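Local coordinates for protein putative TRAP PERIPLASMIC SOLUTE BINDING PROTEIN (Haemophilus influenzae, PDB 4PBQ) that binds L-gulonate and probably serves as the periplasmic solute receptor of a TRAP transport system, at residues Phe194-Gln205 and Asp214-Lys222. Numbering follows the deposited sequence.
Sequences FTALEQKVIDGQ and DSGLYEVQK
Leu217 sets its CD2 methyl almost squarely over one face of the Phe194 ring, a CH-pi contact with CD2 3.9 Å from the ring centroid and 10° off the normal. The rim of the ring meets the turn Ser215-Leu217: Phe194 CZ lies 3.2 Å from Ser215 O, which sits in the ring plane at its edge. That turn is an ST turn, with Ser215 OG accepting from Leu217 N; Leu211 O also bonds this hydroxyl. Val220 CG2 reaches Phe194 CE1 at 3.8 Å and also touches Leu197 CD1. The other methyl of Leu217, CD1, packs on the amide end of Gln205, whose NE2 is hydrogen-bonded to Ser150 OG.

Gln221 runs across Leu197 at about a right angle. A bend about CB-CG (chi2 -88°) brings the amide of Gln221 round to the Val220 carbonyl. Gln221 NE2 can then donate twice, nearly in the amide plane: to Asp203 O across the contact (3.3 Å, nearly straight at 170°, but from above the carbonyl plane) and to Val220 O. Gln221 OE1 bonds Ser150 OG and lies 3.1 Å from Gly204 CA.

The contact joins helix 193-198 and the start of strand 204-208 to the loop before strand 223-225. Phe194, Leu197, Leu217 and Val220 form an apolar cluster, while the buried Gln221 amide has hydrogen-bond partners at both ends, which probably fixes its orientation.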
ATOM      1  N   PHE A 194       7.225  -6.320  15.238  1.00  7.02           N
ATOM      2  CA  PHE A 194       6.990  -7.245  16.349  1.00 10.01           C
ATOM      3  C   PHE A 194       8.021  -7.066  17.450  1.00 10.26           C
ATOM      4  O   PHE A 194       7.662  -6.994  18.635  1.00 11.34           O
ATOM      5  CB  PHE A 194       7.007  -8.704  15.870  1.00 13.41           C
ATOM      6  CG  PHE A 194       5.676  -9.206  15.399  1.00 17.02           C
ATOM      7  CD1 PHE A 194       4.681  -9.527  16.316  1.00 19.07           C
ATOM      8  CD2 PHE A 194       5.426  -9.388  14.044  1.00 17.86           C
ATOM      9  CE1 PHE A 194       3.451 -10.012  15.888  1.00 24.15           C
ATOM     10  CE2 PHE A 194       4.197  -9.873  13.603  1.00 23.24           C
ATOM     11  CZ  PHE A 194       3.207 -10.181  14.521  1.00 20.31           C
ATOM     12  N   THR A 195       9.300  -7.013  17.085  1.00 10.76           N
ATOM     13  CA  THR A 195      10.335  -6.933  18.101  1.00 13.09           C
ATOM     14  C   THR A 195      10.329  -5.569  18.784  1.00 12.18           C
ATOM     15  O   THR A 195      10.568  -5.487  19.980  1.00 13.39           O
ATOM     16  CB  THR A 195      11.735  -7.326  17.579  1.00 11.02           C
ATOM     17  OG1 THR A 195      12.606  -7.499  18.698  1.00 15.23           O
ATOM     18  CG2 THR A 195      12.303  -6.265  16.609  1.00 14.30           C
ATOM     19  N   ALA A 196      10.001  -4.511  18.044  1.00 10.91           N
ATOM     20  CA  ALA A 196       9.844  -3.191  18.660  1.00  9.44           C
ATOM     21  C   ALA A 196       8.721  -3.142  19.691  1.00 11.24           C
ATOM     22  O   ALA A 196       8.853  -2.488  20.741  1.00 12.11           O
ATOM     23  CB  ALA A 196       9.642  -2.118  17.614  1.00  9.69           C
ATOM     24  N   LEU A 197       7.616  -3.813  19.404  1.00 10.28           N
ATOM     25  CA  LEU A 197       6.547  -3.940  20.378  1.00 11.34           C
ATOM     26  C   LEU A 197       6.999  -4.739  21.591  1.00 13.76           C
ATOM     27  O   LEU A 197       6.778  -4.327  22.732  1.00 13.96           O
ATOM     28  CB  LEU A 197       5.308  -4.600  19.752  1.00 10.80           C
ATOM     29  CG  LEU A 197       4.457  -3.687  18.876  1.00  9.80           C
ATOM     30  CD1 LEU A 197       3.499  -4.491  18.024  1.00 11.59           C
ATOM     31  CD2 LEU A 197       3.679  -2.701  19.734  1.00  9.38           C
ATOM     32  N   GLU A 198       7.637  -5.876  21.339  1.00 17.08           N
ATOM     33  CA  GLU A 198       8.051  -6.778  22.400  1.00 16.02           C
ATOM     34  C   GLU A 198       9.033  -6.093  23.343  1.00 13.33           C
ATOM     35  O   GLU A 198       9.010  -6.328  24.572  1.00 19.42           O
ATOM     36  CB  GLU A 198       8.645  -8.054  21.791  1.00 17.29           C
ATOM     37  CG  GLU A 198       8.756  -9.229  22.740  1.00 31.01           C
ATOM     38  CD  GLU A 198       9.966  -9.154  23.643  1.00 43.97           C
ATOM     39  OE1 GLU A 198      10.942  -8.453  23.281  1.00 46.89           O
ATOM     40  OE2 GLU A 198       9.940  -9.805  24.717  1.00 47.39           O
ATOM     41  N   GLN A 199       9.867  -5.225  22.781  1.00 11.95           N
ATOM     42  CA  GLN A 199      10.858  -4.456  23.536  1.00 12.88           C
ATOM     43  C   GLN A 199      10.300  -3.179  24.159  1.00 15.08           C
ATOM     44  O   GLN A 199      11.046  -2.452  24.788  1.00 17.42           O
ATOM     45  CB  GLN A 199      12.039  -4.067  22.649  1.00 16.04           C
ATOM     46  CG  GLN A 199      12.980  -5.196  22.284  1.00 15.01           C
ATOM     47  CD  GLN A 199      14.014  -4.751  21.244  1.00 15.77           C
ATOM     48  OE1 GLN A 199      14.950  -4.018  21.556  1.00 13.93           O
ATOM     49  NE2 GLN A 199      13.837  -5.191  20.003  1.00 11.57           N
ATOM     50  N   LYS A 200       9.007  -2.909  23.963  1.00 15.25           N
ATOM     51  CA  LYS A 200       8.346  -1.695  24.480  1.00 15.97           C
ATOM     52  C   LYS A 200       8.935  -0.395  23.943  1.00 17.85           C
ATOM     53  O   LYS A 200       8.952   0.629  24.636  1.00 22.14           O
ATOM     54  CB  LYS A 200       8.362  -1.669  26.013  1.00 17.13           C
ATOM     55  CG  LYS A 200       7.731  -2.866  26.674  1.00 27.16           C
ATOM     56  CD  LYS A 200       7.724  -2.684  28.203  1.00 24.41           C
ATOM     57  CE  LYS A 200       6.888  -3.721  28.885  1.00 36.73           C
ATOM     58  NZ  LYS A 200       7.518  -5.068  28.848  1.00 47.73           N
ATOM     59  N   VAL A 201       9.395  -0.431  22.695  1.00 13.07           N
ATOM     60  CA  VAL A 201       9.957   0.729  22.031  1.00 11.03           C
ATOM     61  C   VAL A 201       8.862   1.541  21.359  1.00 13.72           C
ATOM     62  O   VAL A 201       8.983   2.744  21.189  1.00 13.57           O
ATOM     63  CB  VAL A 201      11.035   0.305  20.997  1.00 15.00           C
ATOM     64  CG1 VAL A 201      11.515   1.478  20.187  1.00 16.29           C
ATOM     65  CG2 VAL A 201      12.204  -0.351  21.721  1.00 24.57           C
ATOM     66  N   ILE A 202       7.799   0.856  20.954  1.00 12.25           N
ATOM     67  CA  ILE A 202       6.641   1.501  20.362  1.00 11.20           C
ATOM     68  C   ILE A 202       5.401   0.960  21.057  1.00  8.92           C
ATOM     69  O   ILE A 202       5.449  -0.087  21.704  1.00 10.32           O
ATOM     70  CB  ILE A 202       6.526   1.203  18.849  1.00  8.40           C
ATOM     71  CG1 ILE A 202       6.493  -0.303  18.582  1.00  7.21           C
ATOM     72  CG2 ILE A 202       7.708   1.884  18.058  1.00 11.13           C
ATOM     73  CD1 ILE A 202       6.330  -0.657  17.085  1.00  7.68           C
ATOM     74  N   ASP A 203       4.290   1.667  20.892  1.00  8.46           N
ATOM     75  CA  ASP A 203       2.996   1.265  21.440  1.00 10.06           C
ATOM     76  C   ASP A 203       2.083   0.642  20.385  1.00 10.42           C
ATOM     77  O   ASP A 203       1.113  -0.053  20.722  1.00 10.54           O
ATOM     78  CB  ASP A 203       2.280   2.471  21.996  1.00  9.50           C
ATOM     79  CG  ASP A 203       3.044   3.128  23.121  1.00 17.80           C
ATOM     80  OD1 ASP A 203       3.414   2.406  24.070  1.00 16.40           O
ATOM     81  OD2 ASP A 203       3.284   4.356  23.029  1.00 17.61           O
ATOM     82  N   GLY A 204       2.379   0.916  19.117  1.00  8.57           N
ATOM     83  CA  GLY A 204       1.559   0.427  18.034  1.00  7.89           C
ATOM     84  C   GLY A 204       2.122   0.781  16.671  1.00  8.02           C
ATOM     85  O   GLY A 204       3.293   1.183  16.506  1.00  6.83           O
ATOM     86  N   GLN A 205       1.287   0.581  15.664  1.00  7.60           N
ATOM     87  CA  GLN A 205       1.665   0.796  14.278  1.00  5.78           C
ATOM     88  C   GLN A 205       0.392   1.121  13.499  1.00  8.98           C
ATOM     89  O   GLN A 205      -0.681   1.239  14.096  1.00  8.05           O
ATOM     90  CB  GLN A 205       2.405  -0.441  13.687  1.00  6.68           C
ATOM     91  CG  GLN A 205       1.594  -1.729  13.628  1.00  9.08           C
ATOM     92  CD  GLN A 205       0.743  -1.860  12.376  1.00  8.03           C
ATOM     93  OE1 GLN A 205       1.257  -1.830  11.262  1.00  9.14           O
ATOM     94  NE2 GLN A 205      -0.572  -1.944  12.557  1.00  8.94           N
ATOM     95  N   ASP A 214      -3.217 -10.734   8.839  1.00 10.94           N
ATOM     96  CA  ASP A 214      -2.370 -11.709   8.129  1.00  8.28           C
ATOM     97  C   ASP A 214      -1.024 -11.816   8.844  1.00  9.19           C
ATOM     98  O   ASP A 214      -0.421 -12.883   8.895  1.00 11.76           O
ATOM     99  CB  ASP A 214      -2.076 -11.233   6.712  1.00  8.50           C
ATOM    100  CG  ASP A 214      -3.291 -11.280   5.760  1.00 16.04           C
ATOM    101  OD1 ASP A 214      -4.357 -11.848   6.083  1.00 14.02           O
ATOM    102  OD2 ASP A 214      -3.127 -10.728   4.635  1.00 19.12           O
ATOM    103  N   SER A 215      -0.535 -10.681   9.333  1.00  9.74           N
ATOM    104  CA  SER A 215       0.774 -10.612   9.986  1.00  8.83           C
ATOM    105  C   SER A 215       0.791 -11.192  11.397  1.00 12.76           C
ATOM    106  O   SER A 215       1.872 -11.451  11.947  1.00 15.35           O
ATOM    107  CB  SER A 215       1.223  -9.160  10.096  1.00  9.45           C
ATOM    108  OG  SER A 215       0.349  -8.472  10.985  1.00  9.53           O
ATOM    109  N   GLY A 216      -0.391 -11.385  11.981  1.00 11.42           N
ATOM    110  CA  GLY A 216      -0.504 -11.771  13.376  1.00 11.82           C
ATOM    111  C   GLY A 216      -0.323 -10.597  14.344  1.00 11.50           C
ATOM    112  O   GLY A 216      -0.318 -10.797  15.557  1.00 12.44           O
ATOM    113  N   LEU A 217      -0.177  -9.380  13.825  1.00 10.73           N
ATOM    114  CA  LEU A 217      -0.051  -8.210  14.717  1.00 10.07           C
ATOM    115  C   LEU A 217      -1.250  -8.069  15.651  1.00  9.72           C
ATOM    116  O   LEU A 217      -1.111  -7.561  16.770  1.00 10.52           O
ATOM    117  CB  LEU A 217       0.153  -6.912  13.922  1.00  7.35           C
ATOM    118  CG  LEU A 217       1.598  -6.676  13.498  1.00 10.77           C
ATOM    119  CD1 LEU A 217       1.665  -5.555  12.441  1.00 13.87           C
ATOM    120  CD2 LEU A 217       2.471  -6.338  14.701  1.00 13.20           C
ATOM    121  N   TYR A 218      -2.431  -8.536  15.234  1.00  9.26           N
ATOM    122  CA  TYR A 218      -3.618  -8.422  16.084  1.00 11.40           C
ATOM    123  C   TYR A 218      -3.458  -9.138  17.445  1.00 10.24           C
ATOM    124  O   TYR A 218      -4.107  -8.785  18.434  1.00 12.74           O
ATOM    125  CB  TYR A 218      -4.862  -8.947  15.345  1.00 12.11           C
ATOM    126  CG  TYR A 218      -4.910 -10.460  15.171  1.00 11.64           C
ATOM    127  CD1 TYR A 218      -4.204 -11.099  14.153  1.00 15.18           C
ATOM    128  CD2 TYR A 218      -5.690 -11.250  16.019  1.00 14.90           C
ATOM    129  CE1 TYR A 218      -4.262 -12.470  14.003  1.00 15.37           C
ATOM    130  CE2 TYR A 218      -5.746 -12.612  15.875  1.00 14.75           C
ATOM    131  CZ  TYR A 218      -5.031 -13.220  14.877  1.00 20.64           C
ATOM    132  OH  TYR A 218      -5.098 -14.581  14.745  1.00 20.11           O
ATOM    133  N   GLU A 219      -2.573 -10.137  17.490  1.00 10.52           N
ATOM    134  CA  GLU A 219      -2.400 -10.923  18.698  1.00 11.68           C
ATOM    135  C   GLU A 219      -1.632 -10.155  19.776  1.00 11.44           C
ATOM    136  O   GLU A 219      -1.678 -10.521  20.941  1.00 13.20           O
ATOM    137  CB  GLU A 219      -1.679 -12.221  18.365  1.00 14.31           C
ATOM    138  CG  GLU A 219      -2.511 -13.158  17.506  1.00 15.74           C
ATOM    139  CD  GLU A 219      -1.858 -14.517  17.352  1.00 31.14           C
ATOM    140  OE1 GLU A 219      -0.631 -14.569  17.146  1.00 30.14           O
ATOM    141  OE2 GLU A 219      -2.573 -15.527  17.464  1.00 41.64           O
ATOM    142  N   VAL A 220      -0.937  -9.100  19.369  1.00  9.86           N
ATOM    143  CA  VAL A 220      -0.145  -8.292  20.296  1.00  9.24           C
ATOM    144  C   VAL A 220      -0.574  -6.826  20.294  1.00 16.16           C
ATOM    145  O   VAL A 220       0.165  -5.953  20.748  1.00 15.85           O
ATOM    146  CB  VAL A 220       1.375  -8.388  19.995  1.00 10.53           C
ATOM    147  CG1 VAL A 220       1.900  -9.807  20.278  1.00 14.85           C
ATOM    148  CG2 VAL A 220       1.694  -7.960  18.555  1.00 16.24           C
ATOM    149  N   GLN A 221      -1.773  -6.561  19.789  1.00 13.94           N
ATOM    150  CA  GLN A 221      -2.311  -5.204  19.730  1.00 11.56           C
ATOM    151  C   GLN A 221      -3.786  -5.240  20.082  1.00 12.50           C
ATOM    152  O   GLN A 221      -4.622  -5.510  19.218  1.00 19.85           O
ATOM    153  CB  GLN A 221      -2.115  -4.612  18.337  1.00 13.97           C
ATOM    154  CG  GLN A 221      -0.674  -4.464  17.885  1.00 10.01           C
ATOM    155  CD  GLN A 221      -0.076  -3.131  18.315  1.00  7.39           C
ATOM    156  OE1 GLN A 221       0.038  -2.206  17.513  1.00  9.78           O
ATOM    157  NE2 GLN A 221       0.271  -3.028  19.584  1.00 10.47           N
ATOM    158  N   LYS A 222      -4.096  -4.915  21.329  1.00 15.37           N
ATOM    159  CA  LYS A 222      -5.470  -5.008  21.851  1.00 14.96           C
ATOM    160  C   LYS A 222      -6.426  -4.117  21.065  1.00 20.02           C
ATOM    161  O   LYS A 222      -7.517  -4.542  20.703  1.00 18.34           O
ATOM    162  CB  LYS A 222      -5.499  -4.610  23.320  1.00 20.23           C
ATOM    163  CG  LYS A 222      -6.872  -4.762  23.989  1.00 25.51           C
ATOM    164  CD  LYS A 222      -6.757  -4.537  25.509  1.00 35.08           C
ATOM    165  CE  LYS A 222      -7.925  -5.144  26.290  1.00 47.94           C
ATOM    166  NZ  LYS A 222      -9.072  -4.204  26.479  1.00 51.74           N
TER